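Long-range contacts in LPXTG cell wall surface protein (Streptococcus gordonii, PDB 4IGB), which probably acts as a surface adhesin, a sortase-anchored cell-wall protein whose N-terminal N1 and N2 domains make up this chain: residues K31-D36 / T61-K66; Q325-R330 / I397-T402; Y333-V338 / T380-T385. All blocks are in the same frame, centred on the assembly; numbering follows the deposited sequence.

Contact 1 of 3, residues K31-D36 / T61-K66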
ATOM      1  N   LYS D  31      -9.469  22.456   0.196  1.00 23.02           N
ATOM      2  CA  LYS D  31      -9.164  22.611   1.605  1.00 28.87           C
ATOM      3  C   LYS D  31     -10.176  23.576   2.185  1.00 37.07           C
ATOM      4  O   LYS D  31     -10.530  24.579   1.552  1.00 31.59           O
ATOM      5  CB  LYS D  31      -7.737  23.124   1.819  1.00 20.65           C
ATOM      6  CG  LYS D  31      -7.467  24.504   1.258  1.00 25.25           C
ATOM      7  CD  LYS D  31      -6.185  25.078   1.837  1.00 29.71           C
ATOM      8  CE  LYS D  31      -5.875  26.447   1.258  1.00 31.30           C
ATOM      9  NZ  LYS D  31      -4.457  26.794   1.524  1.00 37.38           N
ATOM     10  N   SER D  32     -10.653  23.268   3.383  1.00 25.87           N
ATOM     11  CA  SER D  32     -11.655  24.103   4.005  1.00 29.38           C
ATOM     12  C   SER D  32     -11.012  25.389   4.523  1.00 31.83           C
ATOM     13  O   SER D  32      -9.780  25.522   4.574  1.00 22.02           O
ATOM     14  CB  SER D  32     -12.366  23.348   5.129  1.00 26.87           C
ATOM     15  OG  SER D  32     -11.472  23.076   6.194  1.00 32.27           O
ATOM     16  N   GLN D  33     -11.868  26.334   4.898  1.00 26.54           N
ATOM     17  CA  GLN D  33     -11.445  27.633   5.392  1.00 25.74           C
ATOM     18  C   GLN D  33     -10.617  27.504   6.669  1.00 25.71           C
ATOM     19  O   GLN D  33      -9.780  28.350   6.970  1.00 31.96           O
ATOM     20  CB  GLN D  33     -12.682  28.501   5.662  1.00 33.07           C
ATOM     21  CG  GLN D  33     -12.403  29.980   5.584  1.00 49.64           C
ATOM     22  CD  GLN D  33     -11.726  30.354   4.276  1.00 61.94           C
ATOM     23  OE1 GLN D  33     -12.154  29.930   3.195  1.00 56.98           O
ATOM     24  NE2 GLN D  33     -10.650  31.135   4.368  1.00 59.23           N
ATOM     25  N   SER D  34     -10.871  26.447   7.430  1.00 25.79           N
ATOM     26  CA  SER D  34     -10.149  26.209   8.672  1.00 26.27           C
ATOM     27  C   SER D  34      -8.676  25.830   8.465  1.00 28.54           C
ATOM     28  O   SER D  34      -7.881  25.913   9.393  1.00 30.33           O
ATOM     29  CB  SER D  34     -10.855  25.120   9.485  1.00 31.56           C
ATOM     30  OG  SER D  34     -12.184  25.493   9.808  1.00 36.64           O
ATOM     31  N   VAL D  35      -8.309  25.409   7.261  1.00 28.94           N
ATOM     32  CA  VAL D  35      -6.932  24.950   7.026  1.00 24.71           C
ATOM     33  C   VAL D  35      -5.954  26.084   6.764  1.00 27.36           C
ATOM     34  O   VAL D  35      -6.157  26.904   5.871  1.00 27.44           O
ATOM     35  CB  VAL D  35      -6.845  23.930   5.867  1.00 25.55           C
ATOM     36  CG1 VAL D  35      -5.391  23.614   5.526  1.00 22.79           C
ATOM     37  CG2 VAL D  35      -7.594  22.663   6.225  1.00 20.37           C
ATOM     38  N   ASP D  36      -4.892  26.122   7.558  1.00 24.51           N
ATOM     39  CA  ASP D  36      -3.802  27.059   7.342  1.00 26.40           C
ATOM     40  C   ASP D  36      -2.634  26.287   6.750  1.00 32.55           C
ATOM     41  O   ASP D  36      -1.975  25.509   7.447  1.00 29.32           O
ATOM     42  CB  ASP D  36      -3.394  27.711   8.660  1.00 28.02           C
ATOM     43  CG  ASP D  36      -2.167  28.590   8.523  1.00 33.28           C
ATOM     44  OD1 ASP D  36      -1.240  28.441   9.344  1.00 47.06           O
ATOM     45  OD2 ASP D  36      -2.121  29.439   7.608  1.00 42.94           O
ATOM     46  N   THR D  61      -2.136  23.170   9.238  1.00 23.82           N
ATOM     47  CA  THR D  61      -2.672  23.303  10.581  1.00 25.11           C
ATOM     48  C   THR D  61      -4.145  23.740  10.513  1.00 28.99           C
ATOM     49  O   THR D  61      -4.606  24.241   9.475  1.00 27.11           O
ATOM     50  CB  THR D  61      -1.855  24.328  11.378  1.00 30.55           C
ATOM     51  OG1 THR D  61      -2.209  25.654  10.961  1.00 30.70           O
ATOM     52  CG2 THR D  61      -0.362  24.115  11.131  1.00 22.52           C
ATOM     53  N   LEU D  62      -4.885  23.547  11.604  1.00 19.21           N
ATOM     54  CA  LEU D  62      -6.300  23.925  11.640  1.00 24.29           C
ATOM     55  C   LEU D  62      -6.551  25.126  12.550  1.00 29.63           C
ATOM     56  O   LEU D  62      -6.152  25.126  13.719  1.00 31.25           O
ATOM     57  CB  LEU D  62      -7.171  22.751  12.089  1.00 22.20           C
ATOM     58  CG  LEU D  62      -7.384  21.599  11.105  1.00 28.91           C
ATOM     59  CD1 LEU D  62      -7.882  20.362  11.851  1.00 20.67           C
ATOM     60  CD2 LEU D  62      -8.339  21.979   9.974  1.00 22.14           C
ATOM     61  N   LYS D  63      -7.207  26.149  12.006  1.00 27.93           N
ATOM     62  CA  LYS D  63      -7.598  27.318  12.790  1.00 30.43           C
ATOM     63  C   LYS D  63      -8.631  26.918  13.843  1.00 32.23           C
ATOM     64  O   LYS D  63      -9.719  26.446  13.507  1.00 34.49           O
ATOM     65  CB  LYS D  63      -8.198  28.401  11.886  1.00 26.67           C
ATOM     66  CG  LYS D  63      -7.265  28.971  10.809  1.00 36.21           C
ATOM     67  CD  LYS D  63      -8.082  29.462   9.595  1.00 36.23           C
ATOM     68  CE  LYS D  63      -7.206  30.125   8.532  1.00 43.52           C
ATOM     69  NZ  LYS D  63      -7.700  29.880   7.137  1.00 46.82           N
ATOM     70  N   VAL D  64      -8.304  27.107  15.116  1.00 24.45           N
ATOM     71  CA  VAL D  64      -9.253  26.777  16.176  1.00 28.15           C
ATOM     72  C   VAL D  64     -10.000  28.002  16.696  1.00 40.09           C
ATOM     73  O   VAL D  64      -9.475  29.125  16.665  1.00 35.49           O
ATOM     74  CB  VAL D  64      -8.568  26.073  17.357  1.00 34.35           C
ATOM     75  CG1 VAL D  64      -7.972  24.751  16.896  1.00 36.98           C
ATOM     76  CG2 VAL D  64      -7.499  26.963  17.966  1.00 34.10           C
ATOM     77  N   ASP D  65     -11.230  27.773  17.159  1.00 34.59           N
ATOM     78  CA  ASP D  65     -12.015  28.797  17.848  1.00 31.14           C
ATOM     79  C   ASP D  65     -11.527  28.882  19.288  1.00 27.67           C
ATOM     80  O   ASP D  65     -11.918  28.080  20.131  1.00 30.58           O
ATOM     81  CB  ASP D  65     -13.504  28.446  17.813  1.00 26.84           C
ATOM     82  CG  ASP D  65     -14.388  29.503  18.492  1.00 41.02           C
ATOM     83  OD1 ASP D  65     -13.862  30.405  19.188  1.00 37.13           O
ATOM     84  OD2 ASP D  65     -15.624  29.412  18.344  1.00 40.31           O
ATOM     85  N   LYS D  66     -10.663  29.854  19.560  1.00 35.34           N
ATOM     86  CA  LYS D  66      -9.992  29.956  20.856  1.00 34.49           C
ATOM     87  C   LYS D  66     -10.936  30.224  22.030  1.00 41.55           C
ATOM     88  O   LYS D  66     -10.511  30.194  23.183  1.00 42.10           O
ATOM     89  CB  LYS D  66      -8.910  31.038  20.806  1.00 33.36           C
ATOM     90  CG  LYS D  66      -7.906  30.845  19.692  1.00 39.73           C
ATOM     91  CD  LYS D  66      -7.051  32.078  19.522  1.00 42.50           C
ATOM     92  CE  LYS D  66      -6.355  32.426  20.818  1.00 38.79           C
ATOM     93  NZ  LYS D  66      -5.785  33.784  20.743  1.00 45.53           N
TER
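K63 NZ binds Q33 O at 2.6 Å, nearly in line with the C=O bond. The same residue uses its backbone as well. K63 N binds S34 O at 2.7 Å, almost straight (175°) and in the carbonyl plane. Between these two bonds the aliphatic part of the lysine runs alongside the turn of residues S32 to V35. Its CG lies 3.4 Å from S34 O, and CD lies by the carbonyl of the preceding residue, Q33. With CG anti to the carbonyl carbon (chi1 -62°), the chain starts off toward the turn, and a bend at its last torsion brings the ammonium group onto the oxygen. One lysine thus ties two successive carbonyls of a type I turn, which also holds itself closed through V35 N to S32 O.

Beyond the turn the strands pair in regular fashion. D36 N donates to T61 O at 2.7 Å, and T61 N returns a bond to D36 O. The D36 and T61 side chains lie side by side and point the same way, joined by a weak OG1 to OD1 bond of 3.4 Å. OD1 has a firmer partner in the hydroxyl of Y152. On the other face V35 CG2 meets L62 CD2 at 3.9 Å, and L62 also packs on F74, V102 and L104 of strands 72-88 and 91-106 in the eight-stranded sheet. This is the antiparallel edge of a six-stranded sheet in the N-terminal domain, where outermost strand 35-41 pairs with strand 56-63 directly after a beta turn and L62 faces the second sheet.

Contact 2 of 3, residues Q325-R330 / I397-T402; sequences QKFDER and IDNTVT
Q325 reaches N399 through a pair of side-chain amide bonds, where two antiparallel strands of the N2 beta domain draw apart. The Q325 chain, with CG anti to the backbone N (chi1 168°), bends at its second torsion and brings its amide up to the opposite strand. Its OE1 takes N399 ND2 at 2.7 Å, the donor standing above the carbonyl plane. In return Q325 NE2 gives a bond of 3.0 Å to N399 OD1, on a lone pair in the carbonyl plane. The two amides are twisted 46° from each other, so the pair is not flat. Q325 OE1 also accepts K326 N, in plane and on a lone pair, so two donors hold it. The amide lies against V401 CG1 as well.

At K326 a water joins the two backbones, donating to K326 O and accepting from T400 N. K326 NZ bonds T359 OG1. F327 has its ring over Q325 CG, which sits 3.3 Å above the plane toward the rim. A second water links D328 N to D398 O and takes a weak bond from N399 ND2. These two waters fill the place of backbone bonds between the separating chains.

D328 CB packs on I397 CG2, the two side chains crossing at about a right angle. Its carboxylate forms a salt bridge with R330, where NE meets OD2 on the syn side at 2.9 Å. NH2 adds a weak bond to OD1, and another to K396 O. Held this way, the R330 guanidinium lies with one face over I397, whose CG1 sits 4.0 Å above its centre.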
ATOM      1  N   GLN D 325      -4.156 -17.950 -18.636  1.00 27.93           N
ATOM      2  CA  GLN D 325      -3.793 -17.853 -20.040  1.00 22.99           C
ATOM      3  C   GLN D 325      -5.064 -17.660 -20.847  1.00 36.55           C
ATOM      4  O   GLN D 325      -6.116 -18.214 -20.511  1.00 34.37           O
ATOM      5  CB  GLN D 325      -3.065 -19.122 -20.498  1.00 34.63           C
ATOM      6  CG  GLN D 325      -2.889 -19.243 -22.001  1.00 38.35           C
ATOM      7  CD  GLN D 325      -1.970 -18.180 -22.595  1.00 35.55           C
ATOM      8  OE1 GLN D 325      -2.361 -17.027 -22.770  1.00 32.82           O
ATOM      9  NE2 GLN D 325      -0.750 -18.574 -22.922  1.00 29.59           N
ATOM     10  N   LYS D 326      -4.971 -16.858 -21.898  1.00 37.31           N
ATOM     11  CA  LYS D 326      -6.103 -16.611 -22.776  1.00 26.35           C
ATOM     12  C   LYS D 326      -5.647 -16.700 -24.229  1.00 33.62           C
ATOM     13  O   LYS D 326      -4.862 -15.880 -24.691  1.00 32.86           O
ATOM     14  CB  LYS D 326      -6.712 -15.238 -22.484  1.00 32.20           C
ATOM     15  CG  LYS D 326      -7.858 -14.871 -23.422  1.00 47.43           C
ATOM     16  CD  LYS D 326      -8.852 -16.016 -23.531  1.00 50.43           C
ATOM     17  CE  LYS D 326     -10.223 -15.525 -23.972  1.00 60.26           C
ATOM     18  NZ  LYS D 326     -11.274 -16.529 -23.621  1.00 64.64           N
ATOM     19  N   PHE D 327      -6.135 -17.699 -24.950  1.00 27.22           N
ATOM     20  CA  PHE D 327      -5.653 -17.914 -26.301  1.00 27.10           C
ATOM     21  C   PHE D 327      -6.400 -17.104 -27.355  1.00 32.19           C
ATOM     22  O   PHE D 327      -7.596 -16.854 -27.232  1.00 36.08           O
ATOM     23  CB  PHE D 327      -5.686 -19.399 -26.639  1.00 34.06           C
ATOM     24  CG  PHE D 327      -4.825 -20.233 -25.744  1.00 34.81           C
ATOM     25  CD1 PHE D 327      -3.442 -20.114 -25.788  1.00 33.37           C
ATOM     26  CD2 PHE D 327      -5.388 -21.132 -24.858  1.00 27.35           C
ATOM     27  CE1 PHE D 327      -2.636 -20.893 -24.967  1.00 33.22           C
ATOM     28  CE2 PHE D 327      -4.592 -21.907 -24.029  1.00 30.76           C
ATOM     29  CZ  PHE D 327      -3.211 -21.786 -24.085  1.00 29.83           C
ATOM     30  N   ASP D 328      -5.667 -16.687 -28.381  1.00 33.93           N
ATOM     31  CA  ASP D 328      -6.255 -16.049 -29.547  1.00 37.62           C
ATOM     32  C   ASP D 328      -7.193 -17.046 -30.214  1.00 40.32           C
ATOM     33  O   ASP D 328      -6.781 -18.156 -30.556  1.00 37.33           O
ATOM     34  CB  ASP D 328      -5.151 -15.641 -30.530  1.00 30.79           C
ATOM     35  CG  ASP D 328      -5.681 -14.854 -31.725  1.00 43.44           C
ATOM     36  OD1 ASP D 328      -5.591 -13.611 -31.703  1.00 46.33           O
ATOM     37  OD2 ASP D 328      -6.181 -15.478 -32.692  1.00 41.31           O
ATOM     38  N   GLU D 329      -8.459 -16.671 -30.371  1.00 39.55           N
ATOM     39  CA  GLU D 329      -9.357 -17.483 -31.173  1.00 37.59           C
ATOM     40  C   GLU D 329      -8.705 -17.557 -32.547  1.00 44.40           C
ATOM     41  O   GLU D 329      -8.419 -16.530 -33.156  1.00 51.13           O
ATOM     42  CB  GLU D 329     -10.758 -16.872 -31.244  1.00 43.44           C
ATOM     43  CG  GLU D 329     -10.820 -15.440 -31.751  1.00 60.50           C
ATOM     44  CD  GLU D 329     -12.254 -14.962 -31.950  1.00 83.59           C
ATOM     45  OE1 GLU D 329     -13.032 -15.675 -32.625  1.00 80.49           O
ATOM     46  OE2 GLU D 329     -12.607 -13.880 -31.425  1.00 87.43           O
ATOM     47  N   ARG D 330      -8.449 -18.779 -32.999  1.00 42.94           N
ATOM     48  CA  ARG D 330      -7.615 -19.080 -34.166  1.00 35.62           C
ATOM     49  C   ARG D 330      -6.648 -20.162 -33.725  1.00 30.80           C
ATOM     50  O   ARG D 330      -5.908 -20.741 -34.528  1.00 32.66           O
ATOM     51  CB  ARG D 330      -6.856 -17.860 -34.695  1.00 37.76           C
ATOM     52  CG  ARG D 330      -7.584 -17.123 -35.825  1.00 39.48           C
ATOM     53  CD  ARG D 330      -6.703 -16.080 -36.500  1.00 35.24           C
ATOM     54  NE  ARG D 330      -6.305 -15.023 -35.574  1.00 36.79           N
ATOM     55  CZ  ARG D 330      -5.491 -14.017 -35.884  1.00 39.85           C
ATOM     56  NH1 ARG D 330      -4.977 -13.926 -37.106  1.00 38.94           N
ATOM     57  NH2 ARG D 330      -5.184 -13.106 -34.968  1.00 38.17           N
ATOM     58  N   ILE D 397      -0.578 -13.155 -34.147  1.00 38.24           N
ATOM     59  CA  ILE D 397      -1.250 -13.697 -32.978  1.00 37.64           C
ATOM     60  C   ILE D 397      -0.511 -13.254 -31.715  1.00 37.10           C
ATOM     61  O   ILE D 397       0.558 -13.780 -31.395  1.00 37.27           O
ATOM     62  CB  ILE D 397      -1.334 -15.242 -33.060  1.00 35.75           C
ATOM     63  CG1 ILE D 397      -2.199 -15.660 -34.252  1.00 36.51           C
ATOM     64  CG2 ILE D 397      -1.878 -15.831 -31.766  1.00 35.69           C
ATOM     65  CD1 ILE D 397      -2.253 -17.163 -34.498  1.00 35.71           C
ATOM     66  N   ASP D 398      -1.073 -12.264 -31.027  1.00 35.64           N
ATOM     67  CA  ASP D 398      -0.549 -11.805 -29.743  1.00 36.82           C
ATOM     68  C   ASP D 398      -0.834 -12.824 -28.643  1.00 44.51           C
ATOM     69  O   ASP D 398      -1.764 -13.632 -28.747  1.00 36.38           O
ATOM     70  CB  ASP D 398      -1.165 -10.453 -29.350  1.00 36.21           C
ATOM     71  CG  ASP D 398      -0.449  -9.270 -29.989  1.00 50.77           C
ATOM     72  OD1 ASP D 398       0.293  -9.491 -30.966  1.00 48.27           O
ATOM     73  OD2 ASP D 398      -0.622  -8.120 -29.517  1.00 53.90           O
ATOM     74  N   ASN D 399      -0.031 -12.791 -27.586  1.00 30.24           N
ATOM     75  CA  ASN D 399      -0.342 -13.575 -26.407  1.00 28.92           C
ATOM     76  C   ASN D 399       0.262 -12.969 -25.157  1.00 31.34           C
ATOM     77  O   ASN D 399       1.237 -12.218 -25.226  1.00 32.93           O
ATOM     78  CB  ASN D 399       0.098 -15.033 -26.559  1.00 24.54           C
ATOM     79  CG  ASN D 399      -0.329 -15.888 -25.374  1.00 36.44           C
ATOM     80  OD1 ASN D 399       0.503 -16.351 -24.592  1.00 28.21           O
ATOM     81  ND2 ASN D 399      -1.637 -16.075 -25.222  1.00 25.60           N
ATOM     82  N   THR D 400      -0.340 -13.300 -24.022  1.00 27.00           N
ATOM     83  CA  THR D 400       0.117 -12.842 -22.718  1.00 31.72           C
ATOM     84  C   THR D 400      -0.486 -13.750 -21.659  1.00 30.12           C
ATOM     85  O   THR D 400      -1.569 -14.302 -21.860  1.00 34.41           O
ATOM     86  CB  THR D 400      -0.326 -11.406 -22.453  1.00 23.72           C
ATOM     87  OG1 THR D 400       0.293 -10.539 -23.406  1.00 31.83           O
ATOM     88  CG2 THR D 400       0.080 -10.961 -21.054  1.00 32.17           C
ATOM     89  N   VAL D 401       0.218 -13.925 -20.547  1.00 23.79           N
ATOM     90  CA  VAL D 401      -0.312 -14.697 -19.433  1.00 19.31           C
ATOM     91  C   VAL D 401      -0.235 -13.850 -18.186  1.00 25.96           C
ATOM     92  O   VAL D 401       0.509 -12.872 -18.133  1.00 22.92           O
ATOM     93  CB  VAL D 401       0.454 -16.010 -19.210  1.00 23.46           C
ATOM     94  CG1 VAL D 401       0.261 -16.939 -20.397  1.00 26.95           C
ATOM     95  CG2 VAL D 401       1.934 -15.733 -18.986  1.00 22.42           C
ATOM     96  N   THR D 402      -1.021 -14.213 -17.183  1.00 20.06           N
ATOM     97  CA  THR D 402      -1.027 -13.450 -15.962  1.00 24.81           C
ATOM     98  C   THR D 402      -0.883 -14.373 -14.772  1.00 29.03           C
ATOM     99  O   THR D 402      -1.546 -15.410 -14.692  1.00 25.97           O
ATOM    100  CB  THR D 402      -2.286 -12.601 -15.842  1.00 24.81           C
ATOM    101  OG1 THR D 402      -2.408 -11.781 -17.006  1.00 37.45           O
ATOM    102  CG2 THR D 402      -2.208 -11.707 -14.617  1.00 25.79           C
TER
HETATM  103  O   HOH W   1      -3.252 -13.757 -24.334  1.00 48.00           O
HETATM  104  O   HOH W   2      -2.733 -16.611 -28.059  1.00 34.21           O

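Contact 3 of 3, residues Y333-V338 / T380-T385; sequences YKELKV and TYKTAT
K382 O accepts from two successive backbone nitrogens, the mark of a classic beta bulge. K334 N binds it at 3.0 Å, and E335 N adds a weak, longer bond of 3.4 Å that is nonetheless fairly straight (165°). The bulge shifts the register by one residue between the Y333-T383 and E335-K382 pairs. Past it the antiparallel pairing is regular. K382 N donates to E335 O at 2.8 Å, nearly in line with the C=O bond. K337 and T380 exchange two bonds, K337 N to T380 O and T380 N to K337 O. T380 O also receives a CA-H contact from L336.

The other edge of strand 380-385 is served by strand 298-305, through backbone bonds of Y381 with Y301 and T383 with V299. T383 OG1 lies near Y333 N at a poor angle, and makes a weak bond to D332 O instead.

The E335 and K382 side chains run side by side on the exposed face. E335 OE1 stops 4.1 Å from K382 NZ, beyond a salt bridge. On the opposite face L336 CD2 touches the Y381 ring at CE1 (4.0 Å), and Y333 and L336 pack on I353 and V360.

Backbone bonds therefore carry the contact. The charged pair probably adds only a modest attraction, while Y333 and L336 pack against strands 351-356 and 359-364.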
ATOM      1  N   TYR D 333      -6.749 -24.886 -28.058  1.00 28.47           N
ATOM      2  CA  TYR D 333      -5.975 -25.400 -26.939  1.00 39.14           C
ATOM      3  C   TYR D 333      -6.044 -26.917 -26.945  1.00 40.90           C
ATOM      4  O   TYR D 333      -7.127 -27.495 -27.054  1.00 39.06           O
ATOM      5  CB  TYR D 333      -6.486 -24.857 -25.603  1.00 32.67           C
ATOM      6  CG  TYR D 333      -5.935 -25.611 -24.415  1.00 40.66           C
ATOM      7  CD1 TYR D 333      -4.580 -25.553 -24.095  1.00 38.14           C
ATOM      8  CD2 TYR D 333      -6.767 -26.388 -23.614  1.00 40.28           C
ATOM      9  CE1 TYR D 333      -4.070 -26.248 -23.013  1.00 29.01           C
ATOM     10  CE2 TYR D 333      -6.269 -27.083 -22.529  1.00 29.83           C
ATOM     11  CZ  TYR D 333      -4.921 -27.005 -22.232  1.00 39.60           C
ATOM     12  OH  TYR D 333      -4.423 -27.696 -21.152  1.00 37.68           O
ATOM     13  N   LYS D 334      -4.887 -27.561 -26.839  1.00 36.94           N
ATOM     14  CA  LYS D 334      -4.831 -29.015 -26.871  1.00 41.30           C
ATOM     15  C   LYS D 334      -4.564 -29.592 -25.491  1.00 34.90           C
ATOM     16  O   LYS D 334      -5.285 -30.469 -25.019  1.00 42.96           O
ATOM     17  CB  LYS D 334      -3.770 -29.496 -27.866  1.00 37.06           C
ATOM     18  CG  LYS D 334      -4.053 -29.089 -29.309  1.00 39.36           C
ATOM     19  CD  LYS D 334      -3.461 -30.092 -30.292  1.00 62.98           C
ATOM     20  CE  LYS D 334      -4.136 -31.453 -30.159  1.00 73.85           C
ATOM     21  NZ  LYS D 334      -3.630 -32.444 -31.152  1.00 69.90           N
ATOM     22  N   GLU D 335      -3.528 -29.087 -24.845  1.00 35.10           N
ATOM     23  CA  GLU D 335      -3.118 -29.601 -23.550  1.00 37.45           C
ATOM     24  C   GLU D 335      -1.955 -28.769 -23.030  1.00 40.39           C
ATOM     25  O   GLU D 335      -1.430 -27.909 -23.741  1.00 40.05           O
ATOM     26  CB  GLU D 335      -2.700 -31.069 -23.671  1.00 34.77           C
ATOM     27  CG  GLU D 335      -1.594 -31.309 -24.689  1.00 42.40           C
ATOM     28  CD  GLU D 335      -1.282 -32.782 -24.880  1.00 52.46           C
ATOM     29  OE1 GLU D 335      -0.094 -33.166 -24.758  1.00 51.58           O
ATOM     30  OE2 GLU D 335      -2.224 -33.555 -25.159  1.00 57.97           O
ATOM     31  N   LEU D 336      -1.561 -29.020 -21.788  1.00 29.78           N
ATOM     32  CA  LEU D 336      -0.399 -28.358 -21.227  1.00 32.27           C
ATOM     33  C   LEU D 336       0.309 -29.306 -20.277  1.00 33.51           C
ATOM     34  O   LEU D 336      -0.285 -30.272 -19.799  1.00 42.96           O
ATOM     35  CB  LEU D 336      -0.835 -27.103 -20.475  1.00 25.53           C
ATOM     36  CG  LEU D 336      -1.740 -27.327 -19.267  1.00 27.00           C
ATOM     37  CD1 LEU D 336      -0.911 -27.599 -18.029  1.00 31.88           C
ATOM     38  CD2 LEU D 336      -2.651 -26.123 -19.045  1.00 25.28           C
ATOM     39  N   LYS D 337       1.582 -29.037 -20.012  1.00 33.51           N
ATOM     40  CA  LYS D 337       2.243 -29.632 -18.857  1.00 36.65           C
ATOM     41  C   LYS D 337       2.851 -28.530 -17.992  1.00 39.29           C
ATOM     42  O   LYS D 337       3.028 -27.401 -18.448  1.00 42.65           O
ATOM     43  CB  LYS D 337       3.279 -30.697 -19.262  1.00 42.87           C
ATOM     44  CG  LYS D 337       4.650 -30.208 -19.724  1.00 46.29           C
ATOM     45  CD  LYS D 337       5.520 -31.413 -20.115  1.00 47.69           C
ATOM     46  CE  LYS D 337       6.984 -31.041 -20.318  1.00 61.96           C
ATOM     47  NZ  LYS D 337       7.197 -30.110 -21.464  1.00 67.69           N
ATOM     48  N   VAL D 338       3.131 -28.839 -16.734  1.00 30.54           N
ATOM     49  CA  VAL D 338       3.856 -27.895 -15.907  1.00 29.26           C
ATOM     50  C   VAL D 338       4.968 -28.598 -15.135  1.00 39.42           C
ATOM     51  O   VAL D 338       4.757 -29.645 -14.524  1.00 44.08           O
ATOM     52  CB  VAL D 338       2.927 -27.058 -14.992  1.00 34.64           C
ATOM     53  CG1 VAL D 338       1.464 -27.373 -15.269  1.00 25.96           C
ATOM     54  CG2 VAL D 338       3.270 -27.267 -13.538  1.00 32.51           C
ATOM     55  N   THR D 380       4.052 -25.202 -20.116  1.00 31.69           N
ATOM     56  CA  THR D 380       4.146 -25.270 -21.565  1.00 26.08           C
ATOM     57  C   THR D 380       2.769 -25.614 -22.147  1.00 31.63           C
ATOM     58  O   THR D 380       2.222 -26.682 -21.870  1.00 30.19           O
ATOM     59  CB  THR D 380       5.182 -26.317 -22.000  1.00 29.67           C
ATOM     60  OG1 THR D 380       6.436 -26.048 -21.355  1.00 35.64           O
ATOM     61  CG2 THR D 380       5.373 -26.290 -23.512  1.00 29.81           C
ATOM     62  N   TYR D 381       2.207 -24.697 -22.931  1.00 30.78           N
ATOM     63  CA  TYR D 381       0.897 -24.897 -23.538  1.00 24.51           C
ATOM     64  C   TYR D 381       1.018 -25.375 -24.985  1.00 36.67           C
ATOM     65  O   TYR D 381       1.628 -24.700 -25.819  1.00 37.85           O
ATOM     66  CB  TYR D 381       0.089 -23.600 -23.550  1.00 26.78           C
ATOM     67  CG  TYR D 381      -0.041 -22.889 -22.228  1.00 34.64           C
ATOM     68  CD1 TYR D 381      -1.103 -23.163 -21.365  1.00 31.43           C
ATOM     69  CD2 TYR D 381       0.873 -21.917 -21.853  1.00 30.51           C
ATOM     70  CE1 TYR D 381      -1.235 -22.498 -20.155  1.00 33.84           C
ATOM     71  CE2 TYR D 381       0.750 -21.245 -20.649  1.00 31.62           C
ATOM     72  CZ  TYR D 381      -0.303 -21.535 -19.802  1.00 31.09           C
ATOM     73  OH  TYR D 381      -0.418 -20.862 -18.604  1.00 27.74           O
ATOM     74  N   LYS D 382       0.417 -26.521 -25.291  1.00 30.62           N
ATOM     75  CA  LYS D 382       0.340 -26.977 -26.673  1.00 31.97           C
ATOM     76  C   LYS D 382      -0.961 -26.502 -27.307  1.00 28.20           C
ATOM     77  O   LYS D 382      -2.052 -26.725 -26.775  1.00 35.33           O
ATOM     78  CB  LYS D 382       0.476 -28.498 -26.767  1.00 36.32           C
ATOM     79  CG  LYS D 382       1.894 -28.995 -26.522  1.00 43.47           C
ATOM     80  CD  LYS D 382       1.994 -30.508 -26.645  1.00 53.47           C
ATOM     81  CE  LYS D 382       3.442 -30.972 -26.530  1.00 59.98           C
ATOM     82  NZ  LYS D 382       3.565 -32.460 -26.574  1.00 65.39           N
ATOM     83  N   THR D 383      -0.830 -25.823 -28.436  1.00 28.10           N
ATOM     84  CA  THR D 383      -1.983 -25.322 -29.168  1.00 38.71           C
ATOM     85  C   THR D 383      -1.761 -25.535 -30.667  1.00 40.36           C
ATOM     86  O   THR D 383      -0.633 -25.759 -31.114  1.00 36.84           O
ATOM     87  CB  THR D 383      -2.237 -23.822 -28.864  1.00 30.95           C
ATOM     88  OG1 THR D 383      -3.639 -23.551 -28.926  1.00 43.96           O
ATOM     89  CG2 THR D 383      -1.524 -22.930 -29.858  1.00 24.06           C
ATOM     90  N   ALA D 384      -2.839 -25.493 -31.442  1.00 38.11           N
ATOM     91  CA  ALA D 384      -2.723 -25.572 -32.895  1.00 34.90           C
ATOM     92  C   ALA D 384      -3.758 -24.669 -33.537  1.00 37.35           C
ATOM     93  O   ALA D 384      -4.873 -24.537 -33.034  1.00 44.44           O
ATOM     94  CB  ALA D 384      -2.886 -27.009 -33.384  1.00 36.61           C
ATOM     95  N   THR D 385      -3.376 -24.031 -34.636  1.00 35.22           N
ATOM     96  CA  THR D 385      -4.302 -23.192 -35.379  1.00 39.33           C
ATOM     97  C   THR D 385      -5.451 -24.018 -35.937  1.00 42.38           C
ATOM     98  O   THR D 385      -5.283 -25.186 -36.302  1.00 42.47           O
ATOM     99  CB  THR D 385      -3.617 -22.473 -36.550  1.00 37.05           C
ATOM    100  OG1 THR D 385      -3.104 -23.444 -37.474  1.00 40.42           O
ATOM    101  CG2 THR D 385      -2.489 -21.567 -36.040  1.00 23.22           C
TER

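Contact 1 comes first along the chain and lies in the N-terminal domain. Contacts 2 and 3 lie in the N2 domain, on the opposite side of the chain's centre. Nearest atoms of contacts 1 and 2 are about 38 Å apart, those of contacts 1 and 3 about 48 Å. Contacts 2 and 3 are neighbours, with centres 12 Å apart, and both reach the same mixed sheet. Both segments of contact 3 fall between those of contact 2. Strand 321-326 leads into 331-339, and 377-385 into 397-405. F327 packs on Y333 and Y381, so the two contacts touch directly. This is consistent with an elongated chain of two mostly beta domains in series.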